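Local coordinates for L-cysteine S-thiosulfotransferase subunit SoxA (Paracoccus denitrificans, PDB 2C1D), which is the diheme subunit of the SoxAX cytochrome complex, which oxidatively joins thiosulfate to a cysteine of the carrier protein SoxY during sulfur oxidation, at residues W127-D132 with F234-D239; P57-V62 with I141-R146; A23-L28 with D33-G38; L7-D12 with V16-K21. All coordinates share one frame; numbering follows the deposited sequence.

Interaction 1: W127-D132 with F234-D239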
loop_
_atom_site.group_PDB
_atom_site.type_symbol
_atom_site.label_atom_id
_atom_site.label_comp_id
_atom_site.label_asym_id
_atom_site.label_seq_id
_atom_site.Cartn_x
_atom_site.Cartn_y
_atom_site.Cartn_z
ATOM N N TRP A 127 2.267 1.251 -25.150
ATOM C CA TRP A 127 1.973 2.313 -24.177
ATOM C C TRP A 127 2.654 2.030 -22.836
ATOM O O TRP A 127 2.686 0.886 -22.355
ATOM C CB TRP A 127 0.464 2.484 -23.965
ATOM C CG TRP A 127 -0.317 2.993 -25.165
ATOM C CD1 TRP A 127 0.177 3.545 -26.320
ATOM C CD2 TRP A 127 -1.743 2.994 -25.304
ATOM N NE1 TRP A 127 -0.857 3.882 -27.162
ATOM C CE2 TRP A 127 -2.046 3.567 -26.557
ATOM C CE3 TRP A 127 -2.802 2.590 -24.477
ATOM C CZ2 TRP A 127 -3.347 3.713 -27.014
ATOM C CZ3 TRP A 127 -4.104 2.742 -24.932
ATOM C CH2 TRP A 127 -4.367 3.291 -26.183
ATOM N N GLY A 128 3.203 3.086 -22.234
ATOM C CA GLY A 128 3.733 3.006 -20.890
ATOM C C GLY A 128 2.629 2.499 -19.991
ATOM O O GLY A 128 1.490 2.934 -20.107
ATOM N N VAL A 129 2.959 1.597 -19.074
ATOM C CA VAL A 129 1.947 1.016 -18.188
ATOM C C VAL A 129 1.294 1.981 -17.215
ATOM O O VAL A 129 0.227 1.680 -16.700
ATOM C CB VAL A 129 2.466 -0.237 -17.429
ATOM C CG1 VAL A 129 2.960 -1.264 -18.430
ATOM C CG2 VAL A 129 3.546 0.113 -16.432
ATOM N N THR A 130 1.921 3.137 -16.961
ATOM C CA THR A 130 1.294 4.213 -16.187
ATOM C C THR A 130 1.088 5.488 -16.995
ATOM O O THR A 130 0.864 6.562 -16.422
ATOM C CB THR A 130 2.123 4.543 -14.926
ATOM O OG1 THR A 130 3.426 4.985 -15.312
ATOM C CG2 THR A 130 2.391 3.308 -14.145
ATOM N N SER A 131 1.162 5.370 -18.314
ATOM C CA SER A 131 0.809 6.449 -19.214
ATOM C C SER A 131 -0.670 6.818 -19.109
ATOM O O SER A 131 -1.537 6.002 -18.730
ATOM C CB SER A 131 1.130 6.052 -20.670
ATOM O OG SER A 131 0.280 4.983 -21.116
ATOM N N ASP A 132 -0.965 8.047 -19.492
ATOM C CA ASP A 132 -2.340 8.492 -19.548
ATOM C C ASP A 132 -3.200 7.668 -20.494
ATOM O O ASP A 132 -4.331 7.359 -20.160
ATOM C CB ASP A 132 -2.405 9.977 -19.881
ATOM C CG ASP A 132 -2.185 10.832 -18.656
ATOM O OD1 ASP A 132 -1.763 11.998 -18.783
ATOM O OD2 ASP A 132 -2.400 10.376 -17.508
ATOM N N PHE A 234 9.869 -2.840 -7.098
ATOM C CA PHE A 234 9.720 -3.585 -8.328
ATOM C C PHE A 234 9.192 -2.647 -9.396
ATOM O O PHE A 234 8.586 -1.612 -9.106
ATOM C CB PHE A 234 8.750 -4.755 -8.176
ATOM C CG PHE A 234 9.105 -5.741 -7.107
ATOM C CD1 PHE A 234 8.835 -5.480 -5.776
ATOM C CD2 PHE A 234 9.650 -6.976 -7.444
ATOM C CE1 PHE A 234 9.141 -6.421 -4.771
ATOM C CE2 PHE A 234 9.939 -7.907 -6.463
ATOM C CZ PHE A 234 9.678 -7.631 -5.129
ATOM N N LYS A 235 9.406 -3.040 -10.640
ATOM C CA LYS A 235 8.875 -2.342 -11.795
ATOM C C LYS A 235 7.365 -2.604 -11.962
ATOM O O LYS A 235 6.905 -3.735 -11.844
ATOM C CB LYS A 235 9.656 -2.842 -13.026
ATOM C CG LYS A 235 9.322 -2.265 -14.396
ATOM C CD LYS A 235 8.563 -0.926 -14.461
ATOM C CE LYS A 235 8.061 -0.599 -15.916
ATOM N NZ LYS A 235 6.890 0.347 -15.957
ATOM N N ALA A 236 6.608 -1.544 -12.219
ATOM C CA ALA A 236 5.230 -1.659 -12.630
ATOM C C ALA A 236 5.130 -2.568 -13.868
ATOM O O ALA A 236 5.839 -2.360 -14.860
ATOM C CB ALA A 236 4.676 -0.292 -12.924
ATOM N N GLY A 237 4.262 -3.572 -13.790
ATOM C CA GLY A 237 4.078 -4.554 -14.842
ATOM C C GLY A 237 5.090 -5.694 -14.831
ATOM O O GLY A 237 5.041 -6.592 -15.673
ATOM N N SER A 238 5.995 -5.696 -13.869
ATOM C CA SER A 238 6.924 -6.827 -13.684
ATOM C C SER A 238 6.183 -8.105 -13.315
ATOM O O SER A 238 5.093 -8.059 -12.721
ATOM C CB SER A 238 7.971 -6.508 -12.602
ATOM O OG SER A 238 7.381 -6.368 -11.323
ATOM N N ASP A 239 6.775 -9.249 -13.673
ATOM C CA ASP A 239 6.194 -10.558 -13.378
ATOM C C ASP A 239 5.778 -10.681 -11.912
ATOM O O ASP A 239 4.690 -11.162 -11.603
ATOM C CB ASP A 239 7.183 -11.686 -13.750
ATOM C CG ASP A 239 7.500 -11.707 -15.243
ATOM O OD1 ASP A 239 6.766 -11.013 -16.001
ATOM O OD2 ASP A 239 8.471 -12.346 -15.762
HETATM O O HOH W 1 5.896 0.820 -18.971
#

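Interaction 2: P57-V62 with I141-R146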
loop_
_atom_site.group_PDB
_atom_site.type_symbol
_atom_site.label_atom_id
_atom_site.label_comp_id
_atom_site.label_asym_id
_atom_site.label_seq_id
_atom_site.Cartn_x
_atom_site.Cartn_y
_atom_site.Cartn_z
ATOM N N PRO A 57 -14.581 12.611 -9.856
ATOM C CA PRO A 57 -13.584 13.186 -10.774
ATOM C C PRO A 57 -12.946 12.136 -11.709
ATOM O O PRO A 57 -12.389 12.492 -12.724
ATOM C CB PRO A 57 -12.531 13.792 -9.835
ATOM C CG PRO A 57 -13.150 13.802 -8.497
ATOM C CD PRO A 57 -14.153 12.725 -8.453
ATOM N N ALA A 58 -13.015 10.863 -11.349
ATOM C CA ALA A 58 -12.475 9.810 -12.220
ATOM C C ALA A 58 -13.202 9.719 -13.552
ATOM O O ALA A 58 -12.618 9.262 -14.516
ATOM C CB ALA A 58 -12.491 8.457 -11.508
ATOM N N MET A 59 -14.460 10.162 -13.617
ATOM C CA MET A 59 -15.269 10.010 -14.847
ATOM C C MET A 59 -14.797 10.894 -15.999
ATOM O O MET A 59 -15.103 10.661 -17.182
ATOM C CB MET A 59 -16.756 10.242 -14.545
ATOM C CG MET A 59 -17.340 9.234 -13.552
ATOM S SD MET A 59 -17.348 7.513 -14.180
ATOM C CE MET A 59 -18.627 7.662 -15.335
ATOM N N VAL A 60 -14.033 11.916 -15.669
ATOM C CA VAL A 60 -13.346 12.693 -16.695
ATOM C C VAL A 60 -12.397 11.801 -17.497
ATOM O O VAL A 60 -12.272 11.916 -18.726
ATOM C CB VAL A 60 -12.551 13.838 -16.026
ATOM C CG1 VAL A 60 -11.758 14.622 -17.039
ATOM C CG2 VAL A 60 -13.529 14.742 -15.251
ATOM N N PHE A 61 -11.713 10.914 -16.792
ATOM C CA PHE A 61 -10.731 10.053 -17.429
ATOM C C PHE A 61 -11.348 8.826 -18.059
ATOM O O PHE A 61 -10.816 8.331 -19.052
ATOM C CB PHE A 61 -9.594 9.781 -16.444
ATOM C CG PHE A 61 -9.052 11.054 -15.889
ATOM C CD1 PHE A 61 -9.446 11.524 -14.631
ATOM C CD2 PHE A 61 -8.284 11.878 -16.697
ATOM C CE1 PHE A 61 -8.985 12.777 -14.157
ATOM C CE2 PHE A 61 -7.824 13.097 -16.231
ATOM C CZ PHE A 61 -8.182 13.555 -14.970
ATOM N N VAL A 62 -12.484 8.382 -17.532
ATOM C CA VAL A 62 -13.314 7.397 -18.251
ATOM C C VAL A 62 -13.742 7.967 -19.608
ATOM O O VAL A 62 -13.604 7.286 -20.611
ATOM C CB VAL A 62 -14.530 7.022 -17.466
ATOM C CG1 VAL A 62 -15.516 6.175 -18.300
ATOM C CG2 VAL A 62 -14.120 6.309 -16.173
ATOM N N ILE A 141 -12.357 0.406 -19.375
ATOM C CA ILE A 141 -12.634 -1.034 -19.337
ATOM C C ILE A 141 -13.190 -1.436 -17.986
ATOM O O ILE A 141 -14.139 -2.232 -17.891
ATOM C CB ILE A 141 -11.360 -1.859 -19.729
ATOM C CG1 ILE A 141 -11.065 -1.647 -21.213
ATOM C CG2 ILE A 141 -11.553 -3.342 -19.388
ATOM C CD1 ILE A 141 -9.654 -2.035 -21.637
ATOM N N SER A 142 -12.623 -0.877 -16.925
ATOM C CA SER A 142 -13.027 -1.249 -15.560
ATOM C C SER A 142 -14.490 -0.914 -15.344
ATOM O O SER A 142 -15.234 -1.692 -14.734
ATOM C CB SER A 142 -12.145 -0.583 -14.495
ATOM O OG SER A 142 -12.575 -0.955 -13.181
ATOM N N LEU A 143 -14.938 0.199 -15.915
ATOM C CA LEU A 143 -16.349 0.591 -15.808
ATOM C C LEU A 143 -17.333 -0.427 -16.399
ATOM O O LEU A 143 -18.488 -0.473 -16.011
ATOM C CB LEU A 143 -16.583 1.941 -16.500
ATOM C CG LEU A 143 -17.934 2.646 -16.216
ATOM C CD1 LEU A 143 -18.280 2.803 -14.755
ATOM C CD2 LEU A 143 -17.991 4.022 -16.847
ATOM N N GLN A 144 -16.874 -1.234 -17.349
ATOM C CA GLN A 144 -17.720 -2.223 -18.013
ATOM C C GLN A 144 -18.013 -3.441 -17.113
ATOM O O GLN A 144 -18.802 -4.309 -17.474
ATOM C CB GLN A 144 -17.092 -2.637 -19.345
ATOM C CG GLN A 144 -16.593 -1.451 -20.245
ATOM C CD GLN A 144 -17.611 -0.337 -20.439
ATOM O OE1 GLN A 144 -17.293 0.860 -20.298
ATOM N NE2 GLN A 144 -18.807 -0.708 -20.776
ATOM N N SER A 145 -17.411 -3.481 -15.935
ATOM C CA SER A 145 -17.730 -4.492 -14.942
ATOM C C SER A 145 -18.245 -3.889 -13.629
ATOM O O SER A 145 -18.395 -4.584 -12.627
ATOM C CB SER A 145 -16.484 -5.329 -14.653
ATOM O OG SER A 145 -16.129 -6.127 -15.753
ATOM N N ARG A 146 -18.517 -2.597 -13.604
ATOM C CA ARG A 146 -18.965 -1.977 -12.339
ATOM C C ARG A 146 -20.221 -2.648 -11.779
ATOM O O ARG A 146 -21.197 -2.932 -12.514
ATOM C CB ARG A 146 -19.157 -0.466 -12.510
ATOM C CG ARG A 146 -19.689 0.261 -11.278
ATOM C CD ARG A 146 -19.563 1.746 -11.351
ATOM N NE ARG A 146 -20.470 2.335 -12.338
ATOM C CZ ARG A 146 -20.575 3.654 -12.553
ATOM N NH1 ARG A 146 -19.826 4.501 -11.868
ATOM N NH2 ARG A 146 -21.438 4.128 -13.458
#

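Interaction 3: A23-L28 with D33-G38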
loop_
_atom_site.group_PDB
_atom_site.type_symbol
_atom_site.label_atom_id
_atom_site.label_comp_id
_atom_site.label_asym_id
_atom_site.label_seq_id
_atom_site.Cartn_x
_atom_site.Cartn_y
_atom_site.Cartn_z
ATOM N N ALA A 23 -18.412 -11.319 3.282
ATOM C CA ALA A 23 -17.626 -12.384 3.889
ATOM C C ALA A 23 -16.371 -12.600 3.053
ATOM O O ALA A 23 -16.421 -12.532 1.831
ATOM C CB ALA A 23 -18.442 -13.686 3.977
ATOM N N PRO A 24 -15.247 -12.907 3.690
ATOM C CA PRO A 24 -13.993 -13.068 2.955
ATOM C C PRO A 24 -14.026 -14.305 2.099
ATOM O O PRO A 24 -14.849 -15.170 2.371
ATOM C CB PRO A 24 -12.936 -13.232 4.073
ATOM C CG PRO A 24 -13.626 -12.939 5.329
ATOM C CD PRO A 24 -15.076 -13.149 5.130
ATOM N N PRO A 25 -13.142 -14.427 1.116
ATOM C CA PRO A 25 -12.981 -15.693 0.397
ATOM C C PRO A 25 -12.456 -16.759 1.367
ATOM O O PRO A 25 -11.883 -16.405 2.386
ATOM C CB PRO A 25 -11.953 -15.356 -0.679
ATOM C CG PRO A 25 -11.201 -14.232 -0.124
ATOM C CD PRO A 25 -12.191 -13.413 0.636
ATOM N N ALA A 26 -12.663 -18.032 1.071
ATOM C CA ALA A 26 -12.383 -19.080 2.047
ATOM C C ALA A 26 -10.924 -19.039 2.530
ATOM O O ALA A 26 -10.666 -19.220 3.707
ATOM C CB ALA A 26 -12.744 -20.470 1.483
ATOM N N PHE A 27 -9.981 -18.719 1.647
ATOM C CA PHE A 27 -8.577 -18.635 2.056
ATOM C C PHE A 27 -8.257 -17.550 3.070
ATOM O O PHE A 27 -7.226 -17.602 3.722
ATOM C CB PHE A 27 -7.645 -18.565 0.847
ATOM C CG PHE A 27 -7.506 -17.199 0.221
ATOM C CD1 PHE A 27 -6.539 -16.297 0.679
ATOM C CD2 PHE A 27 -8.276 -16.851 -0.882
ATOM C CE1 PHE A 27 -6.361 -15.058 0.042
ATOM C CE2 PHE A 27 -8.124 -15.613 -1.496
ATOM C CZ PHE A 27 -7.154 -14.719 -1.043
ATOM N N LEU A 28 -9.142 -16.579 3.225
ATOM C CA LEU A 28 -8.973 -15.539 4.218
ATOM C C LEU A 28 -9.897 -15.694 5.436
ATOM O O LEU A 28 -9.973 -14.790 6.254
ATOM C CB LEU A 28 -9.243 -14.191 3.552
ATOM C CG LEU A 28 -8.096 -13.208 3.368
ATOM C CD1 LEU A 28 -6.707 -13.876 3.357
ATOM C CD2 LEU A 28 -8.335 -12.355 2.131
ATOM N N ASP A 33 -12.922 -11.398 9.667
ATOM C CA ASP A 33 -14.329 -11.737 9.824
ATOM C C ASP A 33 -15.050 -11.236 8.575
ATOM O O ASP A 33 -15.992 -11.853 8.071
ATOM C CB ASP A 33 -14.905 -11.047 11.071
ATOM C CG ASP A 33 -14.432 -11.692 12.382
ATOM O OD1 ASP A 33 -14.624 -11.064 13.452
ATOM O OD2 ASP A 33 -13.844 -12.800 12.436
ATOM N N THR A 34 -14.560 -10.107 8.071
ATOM C CA THR A 34 -15.201 -9.383 6.991
ATOM C C THR A 34 -14.162 -8.657 6.116
ATOM O O THR A 34 -13.209 -8.079 6.643
ATOM C CB THR A 34 -16.140 -8.354 7.602
ATOM O OG1 THR A 34 -17.069 -9.011 8.490
ATOM C CG2 THR A 34 -17.008 -7.712 6.544
ATOM N N ILE A 35 -14.349 -8.709 4.798
ATOM C CA ILE A 35 -13.576 -7.857 3.894
ATOM C C ILE A 35 -14.362 -6.619 3.519
ATOM O O ILE A 35 -15.594 -6.665 3.448
ATOM C CB ILE A 35 -13.102 -8.610 2.646
ATOM C CG1 ILE A 35 -14.263 -9.293 1.916
ATOM C CG2 ILE A 35 -11.990 -9.593 3.032
ATOM C CD1 ILE A 35 -13.882 -9.783 0.536
ATOM N N TYR A 36 -13.622 -5.528 3.288
ATOM C CA TYR A 36 -14.170 -4.202 3.085
ATOM C C TYR A 36 -13.441 -3.523 1.938
ATOM O O TYR A 36 -12.224 -3.636 1.803
ATOM C CB TYR A 36 -13.943 -3.296 4.308
ATOM C CG TYR A 36 -14.644 -3.714 5.597
ATOM C CD1 TYR A 36 -13.995 -4.519 6.526
ATOM C CD2 TYR A 36 -15.926 -3.276 5.892
ATOM C CE1 TYR A 36 -14.639 -4.918 7.734
ATOM C CE2 TYR A 36 -16.573 -3.655 7.094
ATOM C CZ TYR A 36 -15.924 -4.476 7.997
ATOM O OH TYR A 36 -16.547 -4.848 9.172
ATOM N N SER A 37 -14.183 -2.772 1.157
ATOM C CA SER A 37 -13.583 -1.794 0.266
ATOM C C SER A 37 -12.896 -0.724 1.096
ATOM O O SER A 37 -13.342 -0.411 2.209
ATOM C CB SER A 37 -14.682 -1.126 -0.552
ATOM O OG SER A 37 -14.237 0.055 -1.173
ATOM N N GLY A 38 -11.830 -0.162 0.538
ATOM C CA GLY A 38 -11.189 1.036 1.058
ATOM C C GLY A 38 -12.079 2.254 1.222
ATOM O O GLY A 38 -11.768 3.137 2.010
#

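Interaction 4: L7-D12 with V16-K21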
loop_
_atom_site.group_PDB
_atom_site.type_symbol
_atom_site.label_atom_id
_atom_site.label_comp_id
_atom_site.label_asym_id
_atom_site.label_seq_id
_atom_site.Cartn_x
_atom_site.Cartn_y
_atom_site.Cartn_z
ATOM N N LEU A 7 -23.025 2.017 -0.240
ATOM C CA LEU A 7 -22.689 2.712 -1.476
ATOM C C LEU A 7 -23.582 2.267 -2.639
ATOM O O LEU A 7 -23.547 1.116 -3.076
ATOM C CB LEU A 7 -21.196 2.518 -1.824
ATOM C CG LEU A 7 -20.698 3.103 -3.152
ATOM C CD1 LEU A 7 -21.088 4.577 -3.318
ATOM C CD2 LEU A 7 -19.177 2.937 -3.269
ATOM N N VAL A 8 -24.364 3.215 -3.140
ATOM C CA VAL A 8 -25.218 3.042 -4.299
ATOM C C VAL A 8 -24.916 4.261 -5.153
ATOM O O VAL A 8 -25.137 5.392 -4.737
ATOM C CB VAL A 8 -26.710 3.005 -3.903
ATOM C CG1 VAL A 8 -27.582 2.781 -5.115
ATOM C CG2 VAL A 8 -26.962 1.887 -2.888
ATOM N N ILE A 9 -24.365 4.036 -6.328
ATOM C CA ILE A 9 -23.915 5.115 -7.169
ATOM C C ILE A 9 -25.079 5.583 -8.026
ATOM O O ILE A 9 -25.732 4.767 -8.659
ATOM C CB ILE A 9 -22.718 4.658 -8.046
ATOM C CG1 ILE A 9 -21.579 4.093 -7.166
ATOM C CG2 ILE A 9 -22.220 5.824 -8.883
ATOM C CD1 ILE A 9 -20.374 3.563 -7.934
ATOM N N GLU A 10 -25.347 6.886 -8.035
ATOM C CA GLU A 10 -26.246 7.467 -9.034
ATOM C C GLU A 10 -25.543 7.574 -10.374
ATOM O O GLU A 10 -24.491 8.166 -10.468
ATOM C CB GLU A 10 -26.718 8.868 -8.632
ATOM C CG GLU A 10 -27.530 8.915 -7.359
ATOM C CD GLU A 10 -28.232 10.240 -7.147
ATOM O OE1 GLU A 10 -29.023 10.279 -6.199
ATOM O OE2 GLU A 10 -27.997 11.226 -7.906
ATOM N N THR A 11 -26.161 7.025 -11.416
ATOM C CA THR A 11 -25.600 7.065 -12.759
ATOM C C THR A 11 -26.627 7.487 -13.809
ATOM O O THR A 11 -27.801 7.711 -13.510
ATOM C CB THR A 11 -25.041 5.683 -13.153
ATOM O OG1 THR A 11 -26.098 4.860 -13.671
ATOM C CG2 THR A 11 -24.500 4.922 -11.946
ATOM N N ASP A 12 -26.153 7.550 -15.045
ATOM C CA ASP A 12 -26.969 7.879 -16.218
ATOM C C ASP A 12 -27.962 6.804 -16.612
ATOM O O ASP A 12 -28.918 7.095 -17.325
ATOM C CB ASP A 12 -26.070 8.182 -17.429
ATOM C CG ASP A 12 -25.776 9.650 -17.571
ATOM O OD1 ASP A 12 -24.912 10.016 -18.415
ATOM O OD2 ASP A 12 -26.355 10.516 -16.869
ATOM N N VAL A 16 -26.582 2.000 -9.247
ATOM C CA VAL A 16 -25.856 0.731 -9.173
ATOM C C VAL A 16 -25.272 0.505 -7.784
ATOM O O VAL A 16 -24.487 1.300 -7.254
ATOM C CB VAL A 16 -24.899 0.423 -10.406
ATOM C CG1 VAL A 16 -24.713 1.607 -11.323
ATOM C CG2 VAL A 16 -23.573 -0.209 -9.984
ATOM N N GLU A 17 -25.742 -0.584 -7.192
ATOM C CA GLU A 17 -25.304 -1.022 -5.903
ATOM C C GLU A 17 -23.880 -1.565 -6.012
ATOM O O GLU A 17 -23.557 -2.309 -6.939
ATOM C CB GLU A 17 -26.249 -2.103 -5.374
ATOM C CG GLU A 17 -27.711 -1.651 -5.244
ATOM C CD GLU A 17 -28.597 -2.720 -4.618
ATOM O OE1 GLU A 17 -28.099 -3.852 -4.345
ATOM O OE2 GLU A 17 -29.800 -2.427 -4.394
ATOM N N ILE A 18 -23.058 -1.157 -5.051
ATOM C CA ILE A 18 -21.709 -1.639 -4.870
ATOM C C ILE A 18 -21.646 -2.403 -3.524
ATOM O O ILE A 18 -21.953 -1.841 -2.466
ATOM C CB ILE A 18 -20.721 -0.449 -4.869
ATOM C CG1 ILE A 18 -20.885 0.415 -6.133
ATOM C CG2 ILE A 18 -19.275 -0.949 -4.717
ATOM C CD1 ILE A 18 -20.695 -0.309 -7.490
ATOM N N VAL A 19 -21.273 -3.683 -3.577
ATOM C CA VAL A 19 -20.971 -4.447 -2.360
ATOM C C VAL A 19 -19.616 -3.973 -1.850
ATOM O O VAL A 19 -18.583 -4.198 -2.498
ATOM C CB VAL A 19 -20.955 -5.997 -2.611
ATOM C CG1 VAL A 19 -20.514 -6.771 -1.342
ATOM C CG2 VAL A 19 -22.330 -6.500 -3.048
ATOM N N THR A 20 -19.615 -3.304 -0.710
ATOM C CA THR A 20 -18.386 -2.799 -0.084
ATOM C C THR A 20 -17.979 -3.537 1.202
ATOM O O THR A 20 -16.978 -3.178 1.836
ATOM C CB THR A 20 -18.559 -1.321 0.257
ATOM O OG1 THR A 20 -19.741 -1.124 1.056
ATOM C CG2 THR A 20 -18.794 -0.491 -0.996
ATOM N N LYS A 21 -18.778 -4.523 1.595
ATOM C CA LYS A 21 -18.562 -5.281 2.829
ATOM C C LYS A 21 -19.196 -6.652 2.612
ATOM O O LYS A 21 -20.341 -6.771 2.157
ATOM C CB LYS A 21 -19.169 -4.531 4.030
ATOM C CG LYS A 21 -19.497 -5.392 5.261
ATOM C CD LYS A 21 -20.239 -4.575 6.344
ATOM C CE LYS A 21 -20.290 -5.350 7.693
ATOM N NZ LYS A 21 -21.388 -4.884 8.592
HETATM O O HOH W 2 -22.142 -0.739 -0.066
#

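Interaction 1: W127-D132 with F234-D239
Val129 and Ala236 make the apolar part of this contact between two loops, with Val129 CG2 lying 3.7 Å from Ala236 CB. Both side chains leave the backbone toward the facing loop, and both residues are buried. Val129 CG1 stands anti to the carbonyl carbon (chi1 -56°), which sets CG2 between the backbone N and that carbon, on the side facing Ala236. Thr130 CG2 closes one margin more loosely, 4.4 Å from Ala236 CB. Helix 218-223 lies against both loops: Ala236 touches Gln219 and Val223, and Thr130 touches His220.

The polar part is indirect. The chain of Lys235 bends at chi2 (19°) and brings its ammonium tip to tip with Val129, NZ ending 3.4 Å from CG2. One water then accepts from both loops, from Val129 N at 3.0 Å and from Lys235 NZ at 3.2 Å, and so bridges them where no direct bond does.

Within each loop a serine holds a turn. Ser131 OG donates to Gly128 O at 2.6 Å in the carbonyl plane, and the same oxygen receives Ser131 N, closing a type I turn. In the other loop Ser238 OG reaches Lys235 O at 2.7 Å beside the Ser238 N bond, closing a type II turn whose Gly237 has positive phi (83°). Ser131 OG also bonds Met134 N, and Ser238 OG makes a weak bond to Phe241 N. The motif is thus a pair of serine N-caps starting helices 132-143 and 239-251, on loops belonging to two different cytochrome c domain sequences.

Interaction 2: P57-V62 with I141-R146
This is a small apolar contact between the first turn of helix 59-70 and the last turn of helix 132-143, in which Leu143 is met by Met59 and Val62. The closest approaches are made by one branch of the leucine. Leu143 CD2 sits 3.6 Å from Val62 CG1 and 4.0 Å from Met59 CE, and its side chain crosses both partners at about a right angle.

The torsions explain how two residues one helical turn apart reach the same methyl. Val62 places CG1 anti to its own N (chi1 171°), where it meets Leu143 CD2. Met59 starts out less directly, but its chain bends at chi2 (-64°) and again at chi3, curling SD and CE back toward Leu143. The backbones stay well separated, with Val62 CA 7.8 Å from Leu143 CA, the nearest such pair.

The other leucine branch serves Arg146. Leu143 CD1 lies 3.2 Å above the plane of the Arg146 guanidinium, over its centre, so the flat cation rests on a methyl with one face. The two residues are the ends of a type I turn, closed by the bond from Arg146 N to Leu143 O at 3.2 Å. Arg146 NH2 forms a salt bridge with Asp53, tying this turn to the chain ahead of helix 59-70.

Helix 59-70 precedes heme-binding Cys80, Cys83 and His84, while helix 132-143 follows axial ligand Cys117. Packing of such an early helix against a late one is consistent with the terminal-helix pairing of the class I cytochrome c fold.

Interaction 3: A23-L28 with D33-G38
Pro25, whose ring meets Ile35 across the contact, accepts Leu28 N at its carbonyl oxygen at 2.9 Å, a bond that closes the 3-10 turn of residues 26-28. The turn belongs to the loop that leaves strand 16-22 and returns as strand 35-36, the outermost strand on that side of a three-stranded antiparallel sheet. Phe27, on the same turn, packs edge-to-face on Trp162 and touches helix 239-251, so the loop joins sheet to helix.

Ile35 gives the largest share of any residue. Its CG1 sits between the backbone N and the carbonyl carbon (chi1 54°), which turns CG1 and CD1 along the incoming loop. Ile35 CG1 comes 3.9 Å from Ala23 O, while Ile35 CD1 reaches Pro25 CD at 4.0 Å. The second branch, Ile35 CG2, lies 3.9 Å from Pro24 CB. One isoleucine thereby spans three successive residues, two of them prolines without an N-H to offer.

The backbone of 35-36 is engaged elsewhere. Ile35 pairs with Thr22 through backbone bonds, and the side-chain amide of Gln199 bonds both Thr34 O and Tyr36 N. Ser37 OG bonds Glu258 and Trp39 N. Gly38, at the end of the segment, touches a heme c, while the side chain of Ile35 stays about 11 Å from a heme.

At the start of 33-38 the proline ring meets a carbonyl instead of a side chain: Pro24 CD is 3.3 Å from Asp33 O. Thr34 CG2 covers one face of the Tyr36 ring, 3.7 Å above its plane and offset toward the rim.

Interaction 4: L7-D12 with V16-K21
Leu7 swings CG away from its own N (chi1 176°), and Ile18 turns CG1 away from its carbonyl carbon (chi1 -54°), so that the two side chains lie side by side and point the same way, with Leu7 CG 3.9 Å from Ile18 CB. They belong to a beta hairpin of strands 7-9 and 16-22, antiparallel, with the axes of 7-9 and 16-18 at 151°.

On the face carrying Leu7, Ile9, Val16 and Ile18, the branch of Ile9 slants across its diagonal neighbour, Ile9 CD1 touching Ile18 CG1 at 3.7 Å. Leu7 CB also meets the methyl of Thr20. Val8 and Glu17, a non-hydrogen-bonded pair, occupy the other, exposed face.

Ile9 and Val16 form a hydrogen-bonded pair near the turn: Ile9 N donates to Val16 O at 2.9 Å, and Val16 N returns to Ile9 O at 3.0 Å, the latter in the carbonyl plane. Farther along, Ile18 N donates to Leu7 O at 3.1 Å. Thr11 CG2 comes close to Val16 CG1, an approach that is doubtful because the Val16 side chain is nearly eclipsed. Thr11 OG1 bonds Gly14 O and Ser13 N within the connecting loop.

At the far end of the hairpin a water links the strands. It accepts from Leu7 N at 2.9 Å and donates to Ile18 O at 2.6 Å. The same water lies 2.7 Å from Thr20 OG1, a hydroxyl that also bonds His40 NE2.

Overall arrangement
Along the chain, interaction 4 comes first and interaction 3 follows; the segments of interactions 2 and 1 then alternate. Interactions 3 and 4, centres about 19 Å apart, share a sheet of strand order 7-9, 16-22, 35-36, and a probable hydrogen bond joins Ser37 N to Thr20 O at 2.9 Å. Interaction 2 meets the hairpin through Arg146, which packs on Thr11, Val16, Ile9 and Ile18. Helix 132-143 connects interaction 2 at its end with interaction 1 at its start. Interaction 1, across the chain's centre from the sheet, joins loops of the two cytochrome c domain sequences; the sheet, touching Asp53 and Ser256, probably links them on the other side.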